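Local coordinates for B-cell lymphoma 3 protein (Homo sapiens, PDB 1K1A) that contributes to regulating NF-kappa-B target genes, inhibiting nuclear translocation of p50 in the cytoplasm and activating transcription in the nucleus, and is represented here by its ankyrin repeat domain, at residues A[22-25]-A[26-29]; A[41-44]-A[45-49]; A[116-119]-A[120-123]; A[216-219]-A[220-223]. All blocks are in the same frame, centred on the assembly; numbering follows the deposited sequence.

Contact 1: residues A[22-25]-A[26-29]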
loop_
_atom_site.group_PDB
_atom_site.type_symbol
_atom_site.label_atom_id
_atom_site.label_comp_id
_atom_site.label_asym_id
_atom_site.label_seq_id
_atom_site.Cartn_x
_atom_site.Cartn_y
_atom_site.Cartn_z
ATOM N N LEU A 22 -23.212 15.209 -1.175
ATOM C CA LEU A 22 -22.752 15.455 0.196
ATOM C C LEU A 22 -23.873 15.871 1.164
ATOM O O LEU A 22 -23.948 15.358 2.274
ATOM C CB LEU A 22 -21.596 16.471 0.214
ATOM C CG LEU A 22 -20.889 16.764 1.544
ATOM C CD1 LEU A 22 -20.154 15.558 2.057
ATOM C CD2 LEU A 22 -19.921 17.926 1.389
ATOM N N PRO A 23 -24.731 16.808 0.757
ATOM C CA PRO A 23 -25.859 17.217 1.602
ATOM C C PRO A 23 -26.747 16.036 2.013
ATOM O O PRO A 23 -27.153 15.968 3.177
ATOM C CB PRO A 23 -26.639 18.191 0.702
ATOM C CG PRO A 23 -25.621 18.728 -0.237
ATOM C CD PRO A 23 -24.664 17.580 -0.494
ATOM N N ALA A 24 -27.042 15.126 1.084
ATOM C CA ALA A 24 -27.864 13.955 1.409
ATOM C C ALA A 24 -27.136 13.040 2.395
ATOM O O ALA A 24 -27.749 12.483 3.319
ATOM C CB ALA A 24 -28.258 13.190 0.147
ATOM N N VAL A 25 -25.828 12.908 2.210
ATOM C CA VAL A 25 -25.015 12.091 3.107
ATOM C C VAL A 25 -25.107 12.629 4.524
ATOM O O VAL A 25 -25.339 11.875 5.472
ATOM C CB VAL A 25 -23.548 12.072 2.665
ATOM C CG1 VAL A 25 -22.658 11.445 3.751
ATOM C CG2 VAL A 25 -23.417 11.320 1.350
ATOM N N HIS A 26 -24.931 13.938 4.663
ATOM C CA HIS A 26 -25.013 14.584 5.961
ATOM C C HIS A 26 -26.374 14.314 6.608
ATOM O O HIS A 26 -26.458 13.909 7.771
ATOM C CB HIS A 26 -24.788 16.088 5.807
ATOM C CG HIS A 26 -24.355 16.770 7.067
ATOM N ND1 HIS A 26 -23.028 16.955 7.394
ATOM C CD2 HIS A 26 -25.072 17.337 8.068
ATOM C CE1 HIS A 26 -22.946 17.591 8.549
ATOM N NE2 HIS A 26 -24.172 17.838 8.978
ATOM N N ARG A 27 -27.440 14.541 5.850
ATOM C CA ARG A 27 -28.788 14.317 6.364
ATOM C C ARG A 27 -28.964 12.880 6.860
ATOM O O ARG A 27 -29.465 12.645 7.970
ATOM C CB ARG A 27 -29.822 14.644 5.286
ATOM C CG ARG A 27 -31.185 13.989 5.487
ATOM C CD ARG A 27 -32.271 14.514 4.532
ATOM N NE ARG A 27 -32.478 13.708 3.320
ATOM C CZ ARG A 27 -31.539 13.008 2.676
ATOM N NH1 ARG A 27 -31.862 12.329 1.583
ATOM N NH2 ARG A 27 -30.289 12.982 3.114
ATOM N N LEU A 28 -28.529 11.927 6.044
ATOM C CA LEU A 28 -28.626 10.508 6.373
ATOM C C LEU A 28 -27.755 10.101 7.570
ATOM O O LEU A 28 -28.138 9.237 8.367
ATOM C CB LEU A 28 -28.259 9.662 5.155
ATOM C CG LEU A 28 -29.320 9.593 4.062
ATOM C CD1 LEU A 28 -28.752 8.925 2.822
ATOM C CD2 LEU A 28 -30.534 8.834 4.565
ATOM N N VAL A 29 -26.576 10.700 7.678
ATOM C CA VAL A 29 -25.704 10.425 8.816
ATOM C C VAL A 29 -26.381 10.869 10.124
ATOM O O VAL A 29 -26.375 10.136 11.118
ATOM C CB VAL A 29 -24.322 11.075 8.649
ATOM C CG1 VAL A 29 -23.593 11.153 9.994
ATOM C CG2 VAL A 29 -23.495 10.288 7.613
#

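Contact 2: residues A[41-44]-A[45-49]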
loop_
_atom_site.group_PDB
_atom_site.type_symbol
_atom_site.label_atom_id
_atom_site.label_comp_id
_atom_site.label_asym_id
_atom_site.label_seq_id
_atom_site.Cartn_x
_atom_site.Cartn_y
_atom_site.Cartn_z
ATOM N N ILE A 41 -22.444 -0.103 7.536
ATOM C CA ILE A 41 -23.389 -1.099 7.067
ATOM C C ILE A 41 -22.964 -1.596 5.697
ATOM O O ILE A 41 -22.633 -0.815 4.813
ATOM C CB ILE A 41 -24.813 -0.521 7.005
ATOM C CG1 ILE A 41 -24.814 0.867 6.363
ATOM C CG2 ILE A 41 -25.412 -0.449 8.405
ATOM C CD1 ILE A 41 -24.869 1.992 7.359
ATOM N N TYR A 42 -22.964 -2.903 5.534
ATOM C CA TYR A 42 -22.534 -3.518 4.288
ATOM C C TYR A 42 -23.659 -3.675 3.264
ATOM O O TYR A 42 -24.797 -3.958 3.628
ATOM C CB TYR A 42 -21.964 -4.902 4.586
ATOM C CG TYR A 42 -20.611 -4.908 5.267
ATOM C CD1 TYR A 42 -19.474 -4.497 4.589
ATOM C CD2 TYR A 42 -20.468 -5.360 6.577
ATOM C CE1 TYR A 42 -18.222 -4.520 5.194
ATOM C CE2 TYR A 42 -19.217 -5.392 7.194
ATOM C CZ TYR A 42 -18.097 -4.972 6.486
ATOM O OH TYR A 42 -16.850 -4.995 7.073
ATOM N N ASN A 43 -23.337 -3.477 1.985
ATOM C CA ASN A 43 -24.241 -3.866 0.902
ATOM C C ASN A 43 -23.883 -5.314 0.534
ATOM O O ASN A 43 -23.100 -5.950 1.240
ATOM C CB ASN A 43 -24.132 -2.914 -0.310
ATOM C CG ASN A 43 -22.743 -2.920 -0.941
ATOM O OD1 ASN A 43 -21.929 -3.774 -0.635
ATOM N ND2 ASN A 43 -22.478 -1.959 -1.829
ATOM N N ASN A 44 -24.431 -5.850 -0.554
ATOM C CA ASN A 44 -24.158 -7.251 -0.883
ATOM C C ASN A 44 -22.797 -7.503 -1.487
ATOM O O ASN A 44 -22.415 -8.651 -1.727
ATOM C CB ASN A 44 -25.250 -7.840 -1.763
ATOM C CG ASN A 44 -26.451 -8.210 -0.976
ATOM O OD1 ASN A 44 -27.162 -7.341 -0.473
ATOM N ND2 ASN A 44 -26.677 -9.500 -0.818
ATOM N N LEU A 45 -22.061 -6.426 -1.702
ATOM C CA LEU A 45 -20.699 -6.502 -2.217
ATOM C C LEU A 45 -19.711 -6.374 -1.078
ATOM O O LEU A 45 -18.500 -6.328 -1.290
ATOM C CB LEU A 45 -20.472 -5.391 -3.241
ATOM C CG LEU A 45 -21.261 -5.604 -4.529
ATOM C CD1 LEU A 45 -21.160 -4.386 -5.442
ATOM C CD2 LEU A 45 -20.748 -6.854 -5.233
ATOM N N ARG A 46 -20.238 -6.342 0.137
ATOM C CA ARG A 46 -19.431 -6.153 1.341
ATOM C C ARG A 46 -18.664 -4.827 1.344
ATOM O O ARG A 46 -17.491 -4.766 1.748
ATOM C CB ARG A 46 -18.490 -7.338 1.596
ATOM C CG ARG A 46 -17.951 -7.328 3.006
ATOM C CD ARG A 46 -17.101 -8.503 3.375
ATOM N NE ARG A 46 -17.880 -9.726 3.515
ATOM C CZ ARG A 46 -17.345 -10.932 3.511
ATOM N NH1 ARG A 46 -16.033 -11.059 3.381
ATOM N NH2 ARG A 46 -18.108 -12.007 3.640
ATOM N N GLN A 47 -19.338 -3.772 0.894
ATOM C CA GLN A 47 -18.805 -2.419 0.943
ATOM C C GLN A 47 -19.613 -1.589 1.927
ATOM O O GLN A 47 -20.843 -1.640 1.925
ATOM C CB GLN A 47 -18.921 -1.740 -0.430
ATOM C CG GLN A 47 -18.361 -2.538 -1.590
ATOM C CD GLN A 47 -18.710 -1.927 -2.931
ATOM O OE1 GLN A 47 -19.856 -1.545 -3.166
ATOM N NE2 GLN A 47 -17.724 -1.826 -3.811
ATOM N N THR A 48 -18.927 -0.823 2.763
ATOM C CA THR A 48 -19.588 0.173 3.587
ATOM C C THR A 48 -19.630 1.454 2.779
ATOM O O THR A 48 -18.970 1.560 1.742
ATOM C CB THR A 48 -18.799 0.439 4.873
ATOM O OG1 THR A 48 -17.511 0.987 4.545
ATOM C CG2 THR A 48 -18.473 -0.868 5.610
ATOM N N PRO A 49 -20.419 2.421 3.228
ATOM C CA PRO A 49 -20.420 3.749 2.604
ATOM C C PRO A 49 -19.021 4.385 2.536
ATOM O O PRO A 49 -18.720 5.050 1.543
ATOM C CB PRO A 49 -21.352 4.551 3.508
ATOM C CG PRO A 49 -22.327 3.531 3.994
ATOM C CD PRO A 49 -21.450 2.297 4.276
#

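Contact 3: residues A[116-119]-A[120-123]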
loop_
_atom_site.group_PDB
_atom_site.type_symbol
_atom_site.label_atom_id
_atom_site.label_comp_id
_atom_site.label_asym_id
_atom_site.label_seq_id
_atom_site.Cartn_x
_atom_site.Cartn_y
_atom_site.Cartn_z
ATOM N N GLY A 116 -2.577 -10.634 1.808
ATOM C CA GLY A 116 -1.455 -10.517 2.729
ATOM C C GLY A 116 -0.667 -9.215 2.652
ATOM O O GLY A 116 0.278 -9.006 3.430
ATOM N N LEU A 117 -1.069 -8.321 1.750
ATOM C CA LEU A 117 -0.337 -7.076 1.527
ATOM C C LEU A 117 -0.772 -5.928 2.420
ATOM O O LEU A 117 -1.947 -5.825 2.796
ATOM C CB LEU A 117 -0.491 -6.629 0.063
ATOM C CG LEU A 117 -0.070 -7.611 -1.030
ATOM C CD1 LEU A 117 -0.325 -7.011 -2.405
ATOM C CD2 LEU A 117 1.390 -7.989 -0.875
ATOM N N THR A 118 0.182 -5.052 2.741
ATOM C CA THR A 118 -0.124 -3.806 3.428
ATOM C C THR A 118 -0.486 -2.773 2.381
ATOM O O THR A 118 -0.298 -3.002 1.189
ATOM C CB THR A 118 1.097 -3.275 4.189
ATOM O OG1 THR A 118 2.126 -2.922 3.245
ATOM C CG2 THR A 118 1.728 -4.362 5.041
ATOM N N ALA A 119 -0.996 -1.633 2.840
ATOM C CA ALA A 119 -1.281 -0.508 1.964
ATOM C C ALA A 119 -0.020 -0.067 1.213
ATOM O O ALA A 119 -0.087 0.285 0.035
ATOM C CB ALA A 119 -1.852 0.639 2.760
ATOM N N LEU A 120 1.122 -0.098 1.894
ATOM C CA LEU A 120 2.396 0.269 1.268
ATOM C C LEU A 120 2.752 -0.632 0.077
ATOM O O LEU A 120 3.207 -0.147 -0.967
ATOM C CB LEU A 120 3.535 0.294 2.300
ATOM C CG LEU A 120 4.903 0.695 1.755
ATOM C CD1 LEU A 120 4.798 2.062 1.080
ATOM C CD2 LEU A 120 5.939 0.727 2.867
ATOM N N HIS A 121 2.555 -1.940 0.230
ATOM C CA HIS A 121 2.788 -2.877 -0.876
ATOM C C HIS A 121 1.924 -2.499 -2.075
ATOM O O HIS A 121 2.404 -2.426 -3.198
ATOM C CB HIS A 121 2.465 -4.324 -0.474
ATOM C CG HIS A 121 3.435 -4.925 0.496
ATOM N ND1 HIS A 121 4.726 -5.269 0.149
ATOM C CD2 HIS A 121 3.290 -5.283 1.794
ATOM C CE1 HIS A 121 5.336 -5.795 1.196
ATOM N NE2 HIS A 121 4.491 -5.804 2.210
ATOM N N VAL A 122 0.634 -2.286 -1.828
ATOM C CA VAL A 122 -0.297 -1.882 -2.877
ATOM C C VAL A 122 0.152 -0.585 -3.557
ATOM O O VAL A 122 0.194 -0.501 -4.785
ATOM C CB VAL A 122 -1.723 -1.694 -2.322
ATOM C CG1 VAL A 122 -2.641 -1.128 -3.394
ATOM C CG2 VAL A 122 -2.274 -3.024 -1.807
ATOM N N ALA A 123 0.509 0.415 -2.759
ATOM C CA ALA A 123 0.939 1.695 -3.308
ATOM C C ALA A 123 2.180 1.558 -4.203
ATOM O O ALA A 123 2.250 2.147 -5.288
ATOM C CB ALA A 123 1.195 2.707 -2.185
#

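Contact 4: residues A[216-219]-A[220-223]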
loop_
_atom_site.group_PDB
_atom_site.type_symbol
_atom_site.label_atom_id
_atom_site.label_comp_id
_atom_site.label_asym_id
_atom_site.label_seq_id
_atom_site.Cartn_x
_atom_site.Cartn_y
_atom_site.Cartn_z
ATOM N N ASN A 216 23.003 -21.057 -2.626
ATOM C CA ASN A 216 24.409 -20.707 -2.402
ATOM C C ASN A 216 24.945 -19.725 -3.444
ATOM O O ASN A 216 26.149 -19.562 -3.590
ATOM C CB ASN A 216 25.297 -21.962 -2.351
ATOM C CG ASN A 216 24.921 -22.911 -1.216
ATOM O OD1 ASN A 216 25.287 -24.093 -1.229
ATOM N ND2 ASN A 216 24.196 -22.399 -0.230
ATOM N N ASP A 217 24.039 -19.071 -4.157
ATOM C CA ASP A 217 24.404 -18.079 -5.167
ATOM C C ASP A 217 24.504 -16.679 -4.555
ATOM O O ASP A 217 23.702 -16.321 -3.692
ATOM C CB ASP A 217 23.327 -18.031 -6.250
ATOM C CG ASP A 217 23.563 -19.014 -7.370
ATOM O OD1 ASP A 217 24.651 -19.622 -7.434
ATOM O OD2 ASP A 217 22.703 -19.230 -8.246
ATOM N N THR A 218 25.488 -15.893 -4.998
ATOM C CA THR A 218 25.563 -14.477 -4.626
ATOM C C THR A 218 25.135 -13.674 -5.847
ATOM O O THR A 218 25.100 -14.205 -6.955
ATOM C CB THR A 218 27.000 -14.064 -4.241
ATOM O OG1 THR A 218 27.889 -14.336 -5.337
ATOM C CG2 THR A 218 27.538 -14.908 -3.100
ATOM N N PRO A 219 24.818 -12.397 -5.666
ATOM C CA PRO A 219 24.446 -11.556 -6.805
ATOM C C PRO A 219 25.550 -11.577 -7.866
ATOM O O PRO A 219 25.276 -11.468 -9.064
ATOM C CB PRO A 219 24.308 -10.166 -6.181
ATOM C CG PRO A 219 23.960 -10.441 -4.754
ATOM C CD PRO A 219 24.772 -11.659 -4.390
ATOM N N LEU A 220 26.793 -11.726 -7.425
ATOM C CA LEU A 220 27.904 -11.797 -8.357
ATOM C C LEU A 220 27.777 -13.049 -9.234
ATOM O O LEU A 220 27.943 -12.985 -10.456
ATOM C CB LEU A 220 29.240 -11.798 -7.603
ATOM C CG LEU A 220 30.276 -10.783 -8.086
ATOM C CD1 LEU A 220 31.681 -11.181 -7.624
ATOM C CD2 LEU A 220 30.231 -10.634 -9.598
ATOM N N MET A 221 27.443 -14.177 -8.613
ATOM C CA MET A 221 27.349 -15.451 -9.327
ATOM C C MET A 221 26.185 -15.553 -10.310
ATOM O O MET A 221 26.215 -16.384 -11.211
ATOM C CB MET A 221 27.306 -16.614 -8.344
ATOM C CG MET A 221 28.556 -16.732 -7.506
ATOM S SD MET A 221 28.290 -17.767 -6.089
ATOM C CE MET A 221 27.780 -19.281 -6.888
ATOM N N VAL A 222 25.158 -14.726 -10.133
ATOM C CA VAL A 222 24.017 -14.758 -11.043
ATOM C C VAL A 222 24.054 -13.611 -12.054
ATOM O O VAL A 222 23.127 -13.447 -12.833
ATOM C CB VAL A 222 22.664 -14.736 -10.293
ATOM C CG1 VAL A 222 22.569 -15.898 -9.311
ATOM C CG2 VAL A 222 22.450 -13.393 -9.588
ATOM N N ALA A 223 25.128 -12.832 -12.038
ATOM C CA ALA A 223 25.256 -11.692 -12.941
ATOM C C ALA A 223 24.934 -12.112 -14.365
ATOM O O ALA A 223 25.500 -13.076 -14.882
ATOM C CB ALA A 223 26.642 -11.108 -12.859
#

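Contact 1: residues A[22-25]-A[26-29]
Arg27 and Leu28 both give an N-H to Ala24 O, the arginine's only weakly, at the start of helix 22-34 in the first ankyrin repeat of the domain. The backbone is regular alpha helix: His26 N bonds to Leu22 O, Arg27 N to Pro23 O, Leu28 N to Ala24 O (2.9 Å) and Val29 N to Val25 O (2.8 Å). Asn21 OD1, just ahead of the helix, accepts from Ala24 N.

The second donor on Ala24 O comes from a side chain. Arg27 CG stands opposite its own backbone N, and the chain then bends at chi3 (96°), folding the guanidinium back along the preceding turn. The carbonyl oxygen lies at the edge of that group, in its plane, yet the bond from Arg27 NH2 to Ala24 O is weak because the N-H is poorly aimed (117°). Arg27 NH2 also lies 3.6 Å from Ala24 CB, so the methyl packs against the end of the arginine.

Apolar packing marks the inward sides of the helix. Val25 touches both Leu64 of helix 59-67 and Ala16 of helix 12-18; Val29 adds to the first contact, Ala24 and Leu28 to the second. Along the helix itself, Val25 CG1 and Val29 CG2 meet at 4.1 Å. That second methyl, placed beside its own backbone N, also lies over the preceding turn, with Val29 CG2 3.2 Å from Val25 O.

Contact 2: residues A[41-44]-A[45-49]
Asn43 holds Leu45, Arg46 and Gln47 through both ends of its amide and its backbone carbonyl. In the backbone, Arg46 N bonds to Asn43 O (3.1 Å), closing a type I beta turn from Asn43 to Arg46, beyond which the two arms run back past each other, their end-to-end directions 153° apart.

The side-chain bonds lie over the same turn. Asn43 CG sits between its backbone N and carbonyl carbon, the crowded position (chi1 62°), which swings the amide across the loop. Asn43 OD1 takes two N-H groups from opposite faces of the amide plane, both well out of that plane: Leu45 N (2.9 Å), an Asx turn, and Gln47 N (3.0 Å). Asn43 ND2 gives a nearly straight bond (171°) to Gln47 OE1 at 3.0 Å, landing on an in-plane lone pair, with the two amides nearly coplanar. With alanine at Asn43, Leu45 N and Gln47 N are likely to lose their shared acceptor and the Gln47 amide its hold.

Apolar contact comes from Tyr42. Its ring lies against the aliphatic part of Arg46 (Tyr42 CE1 to Arg46 CG 3.6 Å) and the methyl of Thr48 (Tyr42 CE1 to Thr48 CG2 3.7 Å), while its OH is bonded to Leu75 O. Near the base, Ile41 CG1 approaches Pro49 CD, and Thr48 OG1 caps His51 N. This is the hairpin-like loop of ankyrin repeats, leading into the Thr-Pro-Leu-His motif that starts helix 49-55.

Contact 3: residues A[116-119]-A[120-123]
His121 folds back over Leu117 and Thr118 at the start of helix 119-126, where Thr-Ala-Leu-His is this repeat's version of the ankyrin Thr-Pro-Leu-His motif. His121 CB lies over the incoming chain, 3.8 Å from Leu117 CB and 3.5 Å from Thr118 O. From there CG stands beside the residue's own backbone N (chi1 -71°), which lays the ring against the loop instead of along the helix. At His121 CG the ring meets Leu117 CD2 (3.9 Å) obliquely. His121 CD2 comes next: Thr118 N lies at the ring edge, in its plane, 3.3 Å from it, and Thr118 OG1 is closer still. NE2 is farther from the same hydroxyl. The ring also meets that of His156, planes at about 75°, and the side chain touches Pro153, both on helix 153-159, so the histidine bridges to the next repeat.

Thr118 is the N-cap. Val122 N bonds to Thr118 O and Ala123 N to Ala119 O (2.9 Å), the first helical bonds. Leu120 and Ala123 touch the repeat's other helix, 129-137, and Val122 touches Cys87 and Glu88 of helix 82-88.

The threonine hydroxyl thus has two neighbours in one residue: Thr118 OG1 lies 3.0 Å from the ring carbon His121 CD2 and accepts the capping bond from His121 N at 3.2 Å, nearly straight at 164°.

Contact 4: residues A[216-219]-A[220-223]
Met221 and Val222 flank the carboxylate of Asp217 with their methyl groups, and the side chains cross at a slant. Asp217 OD1 lies 3.2 Å from Met221 CE, and Asp217 OD2 lies 3.5 Å from Val222 CG1. These are apolar neighbours; the polar partner of Asp217 OD2 is His215 ND1, two residues earlier in the same loop, which limits the carboxylate's rotation. Shortening Asp217 to alanine is likely to leave His215 ND1 without this acceptor and open a gap beside the two methyls.

Met221 slants across Thr218, then bends at chi3 (58°), which brings its CE to Asp217. Met221 CG passes 3.3 Å from Thr218 OG1, and the sulfur Met221 SD receives a weak bond from Thr218 N at 3.5 Å.

Thr218 OG1 lies between its backbone N and carbonyl carbon (chi1 58°), facing the turn, where it weakly accepts from Met221 N. Thr218 O takes Val222 N at 3.2 Å, the firmer bond, and Met221 N weakly. Ala223 N bonds to Leu220 O, closing a type I turn, while Pro219 packs on Leu187 and His188 of helix 186-193 and Leu220 on Ile229 of helix 226-232.

Thr-Pro-Leu-Met here stands where ankyrin repeats carry Thr-Pro-Leu-His, with methionine in place of the histidine, in the seventh and last repeat of the domain.

How the contacts relate
The four contacts sample one elongated ankyrin stack in chain order, contacts 1 and 4 lying about 60 Å apart between centres at opposite sides of the chain's centre. Contact 3, close to that centre, is the buried one; contacts 1 and 2 are partly buried and contact 4 lies at the surface. Contact 1 is the odd one out, a stretch within helix 22-34 held mainly by backbone bonds. Contacts 2 and 3 lie where a loop enters helix 49-55 and helix 119-126: contact 2 relies on side-chain amide bonds, contact 3 on a threonine cap and a packed histidine ring. Contact 4 holds the equivalent Thr-Pro-Leu position, but its bonds are mostly weak and a thioether replaces the ring.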